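Local coordinates for protein fimbrium subunit Fim1C (Bacteroides vulgatus, PDB 4QB7) that is probably a component of the fimbrium tip, belonging to the filamentous cell-surface appendages that mediate cell adhesion and biofilm formation, at residues I174-D179 with I188-L193; S248-S253 with N257-F262; Y327-K332 with I338-N343. All coordinates share one frame; numbering follows the deposited sequence.

Contact 1: residues I174-D179 with I188-L193; sequences IKVKPD and IFVTGL. With SO4 (sulfate ion), chain K; SO4 (sulfate ion), chain B.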
loop_
_atom_site.group_PDB
_atom_site.type_symbol
_atom_site.label_atom_id
_atom_site.label_comp_id
_atom_site.label_asym_id
_atom_site.label_seq_id
_atom_site.Cartn_x
_atom_site.Cartn_y
_atom_site.Cartn_z
ATOM N N ILE A 174 12.614 5.751 3.030
ATOM C CA ILE A 174 13.471 6.690 2.322
ATOM C C ILE A 174 14.628 6.899 3.295
ATOM O O ILE A 174 14.415 7.365 4.416
ATOM C CB ILE A 174 12.776 7.971 1.838
ATOM C CG1 ILE A 174 11.612 7.614 0.903
ATOM C CG2 ILE A 174 13.799 8.847 1.116
ATOM C CD1 ILE A 174 10.664 8.674 0.606
ATOM N N LYS A 175 15.815 6.387 2.917
ATOM C CA LYS A 175 17.048 6.416 3.690
ATOM C C LYS A 175 18.030 7.415 3.068
ATOM O O LYS A 175 18.103 7.495 1.844
ATOM C CB LYS A 175 17.654 5.010 3.705
ATOM C CG LYS A 175 16.895 3.962 4.517
ATOM C CD LYS A 175 17.713 2.708 4.574
ATOM C CE LYS A 175 17.110 1.622 5.425
ATOM N NZ LYS A 175 17.648 0.290 5.034
ATOM N N VAL A 176 18.785 8.182 3.883
ATOM C CA VAL A 176 19.736 9.188 3.369
ATOM C C VAL A 176 21.137 9.013 3.958
ATOM O O VAL A 176 21.273 8.651 5.118
ATOM C CB VAL A 176 19.248 10.647 3.607
ATOM C CG1 VAL A 176 20.067 11.634 2.792
ATOM C CG2 VAL A 176 17.761 10.819 3.290
ATOM N N LYS A 177 22.184 9.306 3.168
ATOM C CA LYS A 177 23.571 9.290 3.657
ATOM C C LYS A 177 24.456 10.219 2.826
ATOM O O LYS A 177 24.210 10.344 1.625
ATOM C CB LYS A 177 24.166 7.871 3.653
ATOM C CG LYS A 177 24.145 7.195 2.302
ATOM C CD LYS A 177 24.961 5.960 2.253
ATOM C CE LYS A 177 24.706 5.262 0.943
ATOM N NZ LYS A 177 25.293 3.900 0.925
ATOM N N PRO A 178 25.533 10.814 3.396
ATOM C CA PRO A 178 26.487 11.553 2.549
ATOM C C PRO A 178 27.371 10.551 1.778
ATOM O O PRO A 178 27.365 9.355 2.129
ATOM C CB PRO A 178 27.290 12.347 3.574
ATOM C CG PRO A 178 27.323 11.460 4.777
ATOM C CD PRO A 178 25.997 10.762 4.803
ATOM N N ASP A 179 28.110 10.996 0.721
ATOM C CA ASP A 179 28.951 10.055 -0.056
ATOM C C ASP A 179 30.323 9.817 0.605
ATOM O O ASP A 179 31.034 8.893 0.225
ATOM C CB ASP A 179 29.125 10.495 -1.535
ATOM C CG ASP A 179 29.834 11.819 -1.762
ATOM O OD1 ASP A 179 29.725 12.712 -0.887
ATOM O OD2 ASP A 179 30.430 11.995 -2.852
ATOM N N ILE A 188 24.672 16.140 8.950
ATOM C CA ILE A 188 23.597 16.434 7.995
ATOM C C ILE A 188 22.294 16.053 8.670
ATOM O O ILE A 188 22.172 14.936 9.196
ATOM C CB ILE A 188 23.714 15.752 6.591
ATOM C CG1 ILE A 188 25.001 16.082 5.896
ATOM C CG2 ILE A 188 22.508 16.122 5.669
ATOM C CD1 ILE A 188 25.146 15.317 4.611
ATOM N N PHE A 189 21.312 16.964 8.616
ATOM C CA PHE A 189 19.978 16.759 9.186
ATOM C C PHE A 189 18.895 16.954 8.132
ATOM O O PHE A 189 18.890 17.979 7.445
ATOM C CB PHE A 189 19.748 17.715 10.360
ATOM C CG PHE A 189 20.729 17.554 11.493
ATOM C CD1 PHE A 189 20.532 16.584 12.473
ATOM C CD2 PHE A 189 21.843 18.381 11.593
ATOM C CE1 PHE A 189 21.444 16.439 13.525
ATOM C CE2 PHE A 189 22.740 18.249 12.656
ATOM C CZ PHE A 189 22.522 17.296 13.625
ATOM N N VAL A 190 17.990 15.977 7.985
ATOM C CA VAL A 190 16.881 16.117 7.036
ATOM C C VAL A 190 15.701 16.705 7.824
ATOM O O VAL A 190 15.400 16.241 8.936
ATOM C CB VAL A 190 16.557 14.801 6.297
ATOM C CG1 VAL A 190 15.234 14.901 5.527
ATOM C CG2 VAL A 190 17.704 14.419 5.364
ATOM N N THR A 191 15.085 17.778 7.284
ATOM C CA THR A 191 14.024 18.516 7.978
ATOM C C THR A 191 12.686 18.493 7.228
ATOM O O THR A 191 11.653 18.859 7.793
ATOM C CB THR A 191 14.491 19.969 8.164
ATOM O OG1 THR A 191 14.810 20.502 6.877
ATOM C CG2 THR A 191 15.742 20.084 9.046
ATOM N N GLY A 192 12.705 18.109 5.964
ATOM C CA GLY A 192 11.490 18.111 5.158
ATOM C C GLY A 192 11.582 17.204 3.954
ATOM O O GLY A 192 12.678 16.906 3.476
ATOM N N LEU A 193 10.425 16.753 3.473
ATOM C CA LEU A 193 10.306 15.870 2.321
ATOM C C LEU A 193 8.909 15.998 1.729
ATOM O O LEU A 193 7.919 15.979 2.461
ATOM C CB LEU A 193 10.599 14.401 2.696
ATOM C CG LEU A 193 10.721 13.421 1.528
ATOM C CD1 LEU A 193 12.065 13.519 0.853
ATOM C CD2 LEU A 193 10.535 12.040 1.988
HETATM S S SO4 K . 12.248 22.625 6.705
HETATM O O1 SO4 K . 13.613 22.648 7.089
HETATM O O2 SO4 K . 12.001 23.815 5.921
HETATM O O3 SO4 K . 12.053 21.467 5.887
HETATM O O4 SO4 K . 11.378 22.571 7.916
HETATM S S SO4 B . 22.826 1.463 2.601
HETATM O O1 SO4 B . 23.477 0.456 3.433
HETATM O O2 SO4 B . 22.904 1.105 1.176
HETATM O O3 SO4 B . 21.414 1.562 2.997
HETATM O O4 SO4 B . 23.544 2.709 2.843
#
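I174, V176 and P178 meet L193, V190 and I188 across the interior of a beta sandwich. The two strands belong to different sheets packed face to face, with segment axes 8.7 Å apart at closest and running roughly antiparallel (150°), so side chains alone bridge the gap.

All the direct contacts are apolar. I174 and L193 meet end on, tip to tip, with CD1 of I174 3.6 Å from CD2 of L193; both long chains are needed because the backbones are farthest apart here. In the middle, the shorter V176 and V190 cross obliquely and meet at their CG2 methyls, 4.2 Å apart. Where the backbones come nearest, the compact ring of P178 offers CB to CD1 of I188 at 3.8 Å. Branched aliphatics and a proline ring, all without polar side-chain atoms, suit such a buried layer, and L261 adds to it by touching I174, V176 and V190. A classic beta bulge at T191 and G192, opposite N290, inserts one extra residue and lets L193 point inward after I188 and V190.

The polar contacts lie on the outer surfaces. T191 OG1 lies beside one sulfate, likely a crystallisation additive. On the other sheet K177 points away from the core, extended beyond CG, and its NZ donates to O4 of a second sulfate at 2.9 Å.

Contact 2: residues S248-S253 with N257-F262; sequences SSINVS and NATALF. With SO4 (sulfate ion), chain F; SO4 (sulfate ion), chain B.
I250 lays its CG2 methyl alongside T259, 3.8 Å from T259 CG2, the two side chains passing antiparallel to one another. The other branch of I250 crosses L261, where CD1 approaches L261 CD2 to 4.0 Å. I250 has CG1 anti to its carbonyl carbon (chi1 -61°), which sets the two branches on these separate partners. That same L261 methyl also meets V252 CG1 at 4.0 Å, so this one methyl sits against both I250 and V252. T259 turns its CB to V252 and its methyl to the backbone carbonyl of N251.

This is an edge of the beta sandwich: strand 250-251 pairs with 186-196 in one sheet, strand 259-270 with 159-178 in the other, and the short turn between them carries the chain across. An alanine in place of I250 would probably leave T259 CG2 without its apolar neighbour, take one of two partners from L261 CD2 and open a gap between the sheets.

Polar groups shape the turn. N251 OD1 accepts from S253 N at 3.0 Å, an Asx turn: the short asparagine side chain carries a carbonyl oxygen that can reach the backbone N two residues on. S253 OG also bonds to I188 N. Beyond it, A258 N donates to O4 of the sulfate that K177 reaches, at 3.0 Å.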
loop_
_atom_site.group_PDB
_atom_site.type_symbol
_atom_site.label_atom_id
_atom_site.label_comp_id
_atom_site.label_asym_id
_atom_site.label_seq_id
_atom_site.Cartn_x
_atom_site.Cartn_y
_atom_site.Cartn_z
ATOM N N SER A 248 13.834 20.411 14.694
ATOM C CA SER A 248 13.263 19.047 14.720
ATOM C C SER A 248 13.650 18.408 13.390
ATOM O O SER A 248 13.333 18.968 12.324
ATOM C CB SER A 248 11.747 19.091 14.919
ATOM O OG SER A 248 11.127 17.814 14.918
ATOM N N SER A 249 14.462 17.331 13.457
ATOM C CA SER A 249 15.081 16.711 12.282
ATOM C C SER A 249 15.488 15.242 12.488
ATOM O O SER A 249 15.252 14.683 13.546
ATOM C CB SER A 249 16.339 17.500 11.942
ATOM O OG SER A 249 17.293 17.340 12.983
ATOM N N ILE A 250 16.087 14.628 11.443
ATOM C CA ILE A 250 16.668 13.286 11.431
ATOM C C ILE A 250 18.152 13.428 11.062
ATOM O O ILE A 250 18.474 13.949 9.994
ATOM C CB ILE A 250 15.937 12.262 10.504
ATOM C CG1 ILE A 250 14.466 12.050 10.926
ATOM C CG2 ILE A 250 16.664 10.909 10.497
ATOM C CD1 ILE A 250 13.538 12.162 9.854
ATOM N N ASN A 251 19.046 12.978 11.961
ATOM C CA ASN A 251 20.477 12.952 11.709
ATOM C C ASN A 251 20.797 11.846 10.716
ATOM O O ASN A 251 20.694 10.671 11.064
ATOM C CB ASN A 251 21.230 12.722 13.002
ATOM C CG ASN A 251 22.711 12.807 12.881
ATOM O OD1 ASN A 251 23.283 12.789 11.806
ATOM N ND2 ASN A 251 23.363 12.961 13.995
ATOM N N VAL A 252 21.240 12.215 9.509
ATOM C CA VAL A 252 21.573 11.261 8.452
ATOM C C VAL A 252 23.095 11.265 8.124
ATOM O O VAL A 252 23.461 10.877 7.023
ATOM C CB VAL A 252 20.708 11.521 7.181
ATOM C CG1 VAL A 252 19.233 11.332 7.468
ATOM C CG2 VAL A 252 20.970 12.893 6.585
ATOM N N SER A 253 23.970 11.617 9.093
ATOM C CA SER A 253 25.432 11.787 8.917
ATOM C C SER A 253 26.266 10.509 8.669
ATOM O O SER A 253 27.409 10.637 8.219
ATOM C CB SER A 253 26.025 12.511 10.113
ATOM O OG SER A 253 25.234 13.638 10.450
ATOM N N ASN A 257 26.121 3.410 6.671
ATOM C CA ASN A 257 24.739 2.913 6.613
ATOM C C ASN A 257 23.781 4.069 6.536
ATOM O O ASN A 257 23.753 4.902 7.447
ATOM C CB ASN A 257 24.381 2.049 7.834
ATOM C CG ASN A 257 25.399 1.000 8.173
ATOM O OD1 ASN A 257 25.526 -0.003 7.466
ATOM N ND2 ASN A 257 26.173 1.251 9.240
ATOM N N ALA A 258 22.995 4.123 5.436
ATOM C CA ALA A 258 21.996 5.155 5.194
ATOM C C ALA A 258 20.980 5.137 6.306
ATOM O O ALA A 258 20.588 4.061 6.747
ATOM C CB ALA A 258 21.329 4.939 3.855
ATOM N N THR A 259 20.585 6.325 6.785
ATOM C CA THR A 259 19.653 6.514 7.897
ATOM C C THR A 259 18.220 6.675 7.396
ATOM O O THR A 259 17.965 7.507 6.539
ATOM C CB THR A 259 20.126 7.697 8.724
ATOM O OG1 THR A 259 21.419 7.349 9.241
ATOM C CG2 THR A 259 19.159 8.061 9.847
ATOM N N ALA A 260 17.287 5.891 7.963
ATOM C CA ALA A 260 15.861 5.922 7.622
ATOM C C ALA A 260 15.152 7.242 8.015
ATOM O O ALA A 260 15.419 7.799 9.094
ATOM C CB ALA A 260 15.162 4.769 8.306
ATOM N N LEU A 261 14.195 7.690 7.167
ATOM C CA LEU A 261 13.392 8.893 7.435
ATOM C C LEU A 261 11.996 8.525 7.993
ATOM O O LEU A 261 11.337 9.365 8.606
ATOM C CB LEU A 261 13.251 9.794 6.196
ATOM C CG LEU A 261 14.529 10.334 5.538
ATOM C CD1 LEU A 261 14.176 11.132 4.322
ATOM C CD2 LEU A 261 15.392 11.165 6.503
ATOM N N PHE A 262 11.574 7.270 7.794
ATOM C CA PHE A 262 10.310 6.717 8.305
ATOM C C PHE A 262 10.591 5.859 9.506
ATOM O O PHE A 262 11.638 5.199 9.544
ATOM C CB PHE A 262 9.576 5.841 7.253
ATOM C CG PHE A 262 9.229 6.409 5.895
ATOM C CD1 PHE A 262 9.421 7.760 5.609
ATOM C CD2 PHE A 262 8.650 5.608 4.920
ATOM C CE1 PHE A 262 9.087 8.283 4.358
ATOM C CE2 PHE A 262 8.337 6.131 3.664
ATOM C CZ PHE A 262 8.563 7.463 3.392
HETATM S S SO4 F . 11.084 22.799 14.130
HETATM O O1 SO4 F . 12.146 22.545 15.097
HETATM O O2 SO4 F . 11.062 21.770 13.064
HETATM O O3 SO4 F . 9.795 22.773 14.831
HETATM O O4 SO4 F . 11.253 24.101 13.499
HETATM S S SO4 B . 22.826 1.463 2.601
HETATM O O1 SO4 B . 23.477 0.456 3.433
HETATM O O2 SO4 B . 22.904 1.105 1.176
HETATM O O3 SO4 B . 21.414 1.562 2.997
HETATM O O4 SO4 B . 23.544 2.709 2.843
#

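Contact 3: residues Y327-K332 with I338-N343; sequences YVLTIK and ITVEDN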
loop_
_atom_site.group_PDB
_atom_site.type_symbol
_atom_site.label_atom_id
_atom_site.label_comp_id
_atom_site.label_asym_id
_atom_site.label_seq_id
_atom_site.Cartn_x
_atom_site.Cartn_y
_atom_site.Cartn_z
ATOM N N TYR A 327 13.956 3.673 -1.008
ATOM C CA TYR A 327 14.860 4.538 -1.769
ATOM C C TYR A 327 16.038 4.928 -0.913
ATOM O O TYR A 327 15.850 5.390 0.220
ATOM C CB TYR A 327 14.154 5.791 -2.270
ATOM C CG TYR A 327 12.949 5.538 -3.137
ATOM C CD1 TYR A 327 13.081 4.957 -4.397
ATOM C CD2 TYR A 327 11.681 5.952 -2.737
ATOM C CE1 TYR A 327 11.966 4.709 -5.199
ATOM C CE2 TYR A 327 10.559 5.732 -3.543
ATOM C CZ TYR A 327 10.707 5.101 -4.769
ATOM O OH TYR A 327 9.616 4.899 -5.580
ATOM N N VAL A 328 17.257 4.705 -1.423
ATOM C CA VAL A 328 18.462 5.120 -0.712
ATOM C C VAL A 328 19.045 6.289 -1.482
ATOM O O VAL A 328 19.396 6.142 -2.656
ATOM C CB VAL A 328 19.465 3.968 -0.485
ATOM C CG1 VAL A 328 20.713 4.456 0.256
ATOM C CG2 VAL A 328 18.794 2.812 0.262
ATOM N N LEU A 329 19.089 7.457 -0.831
ATOM C CA LEU A 329 19.593 8.740 -1.363
ATOM C C LEU A 329 20.985 9.044 -0.853
ATOM O O LEU A 329 21.198 9.089 0.372
ATOM C CB LEU A 329 18.673 9.904 -0.935
ATOM C CG LEU A 329 17.372 10.183 -1.652
ATOM C CD1 LEU A 329 16.482 8.932 -1.775
ATOM C CD2 LEU A 329 16.646 11.261 -0.926
ATOM N N THR A 330 21.935 9.252 -1.789
ATOM C CA THR A 330 23.304 9.593 -1.459
ATOM C C THR A 330 23.519 11.050 -1.814
ATOM O O THR A 330 23.445 11.421 -2.983
ATOM C CB THR A 330 24.329 8.655 -2.142
ATOM O OG1 THR A 330 24.084 7.310 -1.743
ATOM C CG2 THR A 330 25.766 9.012 -1.779
ATOM N N ILE A 331 23.762 11.883 -0.800
ATOM C CA ILE A 331 24.042 13.295 -1.018
ATOM C C ILE A 331 25.530 13.421 -1.334
ATOM O O ILE A 331 26.357 13.045 -0.509
ATOM C CB ILE A 331 23.604 14.153 0.188
ATOM C CG1 ILE A 331 22.111 13.895 0.542
ATOM C CG2 ILE A 331 23.883 15.617 -0.120
ATOM C CD1 ILE A 331 21.638 14.585 1.769
ATOM N N LYS A 332 25.861 13.860 -2.564
ATOM C CA LYS A 332 27.241 14.050 -3.023
ATOM C C LYS A 332 27.746 15.354 -2.458
ATOM O O LYS A 332 27.162 16.401 -2.738
ATOM C CB LYS A 332 27.327 14.048 -4.551
ATOM C CG LYS A 332 27.464 12.661 -5.165
ATOM C CD LYS A 332 28.041 12.748 -6.594
ATOM C CE LYS A 332 29.552 12.885 -6.647
ATOM N NZ LYS A 332 30.003 13.898 -7.652
ATOM N N ILE A 338 22.174 14.433 -5.947
ATOM C CA ILE A 338 21.642 13.446 -4.995
ATOM C C ILE A 338 21.274 12.276 -5.866
ATOM O O ILE A 338 20.448 12.453 -6.760
ATOM C CB ILE A 338 20.468 13.875 -4.083
ATOM C CG1 ILE A 338 20.772 15.121 -3.266
ATOM C CG2 ILE A 338 20.081 12.710 -3.188
ATOM C CD1 ILE A 338 19.601 15.528 -2.268
ATOM N N THR A 339 21.926 11.123 -5.680
ATOM C CA THR A 339 21.642 9.949 -6.511
ATOM C C THR A 339 20.745 8.989 -5.735
ATOM O O THR A 339 20.779 8.993 -4.511
ATOM C CB THR A 339 22.929 9.300 -7.024
ATOM O OG1 THR A 339 23.712 8.881 -5.930
ATOM C CG2 THR A 339 23.739 10.234 -7.866
ATOM N N VAL A 340 19.912 8.200 -6.453
ATOM C CA VAL A 340 18.918 7.319 -5.849
ATOM C C VAL A 340 19.114 5.869 -6.247
ATOM O O VAL A 340 19.391 5.576 -7.402
ATOM C CB VAL A 340 17.472 7.793 -6.229
ATOM C CG1 VAL A 340 16.382 6.945 -5.567
ATOM C CG2 VAL A 340 17.270 9.251 -5.883
ATOM N N GLU A 341 18.911 4.967 -5.283
ATOM C CA GLU A 341 18.872 3.520 -5.476
ATOM C C GLU A 341 17.496 3.059 -5.073
ATOM O O GLU A 341 17.068 3.325 -3.948
ATOM C CB GLU A 341 19.927 2.751 -4.655
ATOM C CG GLU A 341 21.379 3.151 -4.836
ATOM C CD GLU A 341 22.296 2.476 -3.828
ATOM O OE1 GLU A 341 22.554 1.259 -3.991
ATOM O OE2 GLU A 341 22.713 3.143 -2.849
ATOM N N ASP A 342 16.796 2.387 -5.973
ATOM C CA ASP A 342 15.481 1.828 -5.686
ATOM C C ASP A 342 15.681 0.374 -5.292
ATOM O O ASP A 342 15.919 -0.478 -6.151
ATOM C CB ASP A 342 14.569 1.972 -6.922
ATOM C CG ASP A 342 13.100 1.655 -6.752
ATOM O OD1 ASP A 342 12.718 1.140 -5.681
ATOM O OD2 ASP A 342 12.328 1.926 -7.693
ATOM N N ASN A 343 15.667 0.099 -4.000
ATOM C CA ASN A 343 15.805 -1.271 -3.525
ATOM C C ASN A 343 14.421 -1.877 -3.429
ATOM O O ASN A 343 13.578 -1.368 -2.676
ATOM C CB ASN A 343 16.547 -1.313 -2.194
ATOM C CG ASN A 343 17.946 -0.761 -2.285
ATOM O OD1 ASN A 343 18.387 -0.025 -1.422
ATOM N ND2 ASN A 343 18.682 -1.108 -3.323
HETATM O O HOH W 1 22.395 5.987 -3.184
#
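Y327 keeps CG anti to its carbonyl carbon (chi1 -58°), whereas D342 swings CG anti to the nitrogen of its own backbone (chi1 -170°), and these two choices bring ring and carboxylate alongside one another, running in the same direction. CE1 of Y327 lies 3.6 Å from CG of D342, with the two planes 51° apart. Their polar ends share a partner, since Y327 OH and D342 OD2 both bond to T318 OG1; D342 OD1 is taken by H325 ND1.

The backbones form an antiparallel beta hairpin. V328 and E341 are a hydrogen-bonded pair, with V328 N to E341 O at 2.9 Å, and T330 and T339 form the next, with T330 N to T339 O at 3.0 Å; each pair is completed by the reciprocal bond. The non-hydrogen-bonded pairs L329-V340, between them, and Y327-D342 and I331-I338, beyond, put their side chains on the inward face. There L329 CB meets I338 CG2 at 3.9 Å, L329 CD1 runs beside V340 CG2 at 4.2 Å, and I331 CG1 lies 4.1 Å from I338 CD1. Aliphatic residues, mostly beta-branched, suit this face, because I289 and Y291 of strand 286-296 pack against it from the other sheet.

The opposite face carries V328, T330, T339 and E341. One water is held by three groups: it donates to V328 O and, at 2.9 Å, to E341 OE2, and accepts from T330 OG1. Threonine and glutamate thus extend the polar bonding of the backbone on the side away from the core. Chemically, the hairpin has an inner face that is apolar apart from D342 and the tyrosine hydroxyl, and an outer face where a water joins T330, E341 and the V328 carbonyl; bonds from T318 and H325 to D342 would probably favour its charged form beside the tyrosine ring.

In the fold
Along the chain the contacts come in series, contact 1 closing before contact 2 opens and contact 2 before contact 3. In space they are neighbours: the centre of contact 1 lies about 5 Å from that of contact 2 and about 10 Å from that of contact 3, with contacts 2 and 3 about 13 Å apart. Strand 159-178 is what joins them, pairing antiparallel with 259-270 on one side and parallel with 323-331 on the other, beyond which comes 338-346. The facing sheet supplies strands 186-196 and 250-251. Segments distant in sequence thus build one beta sandwich, within a fimbrillin-like region assigned to the transthyretin clan.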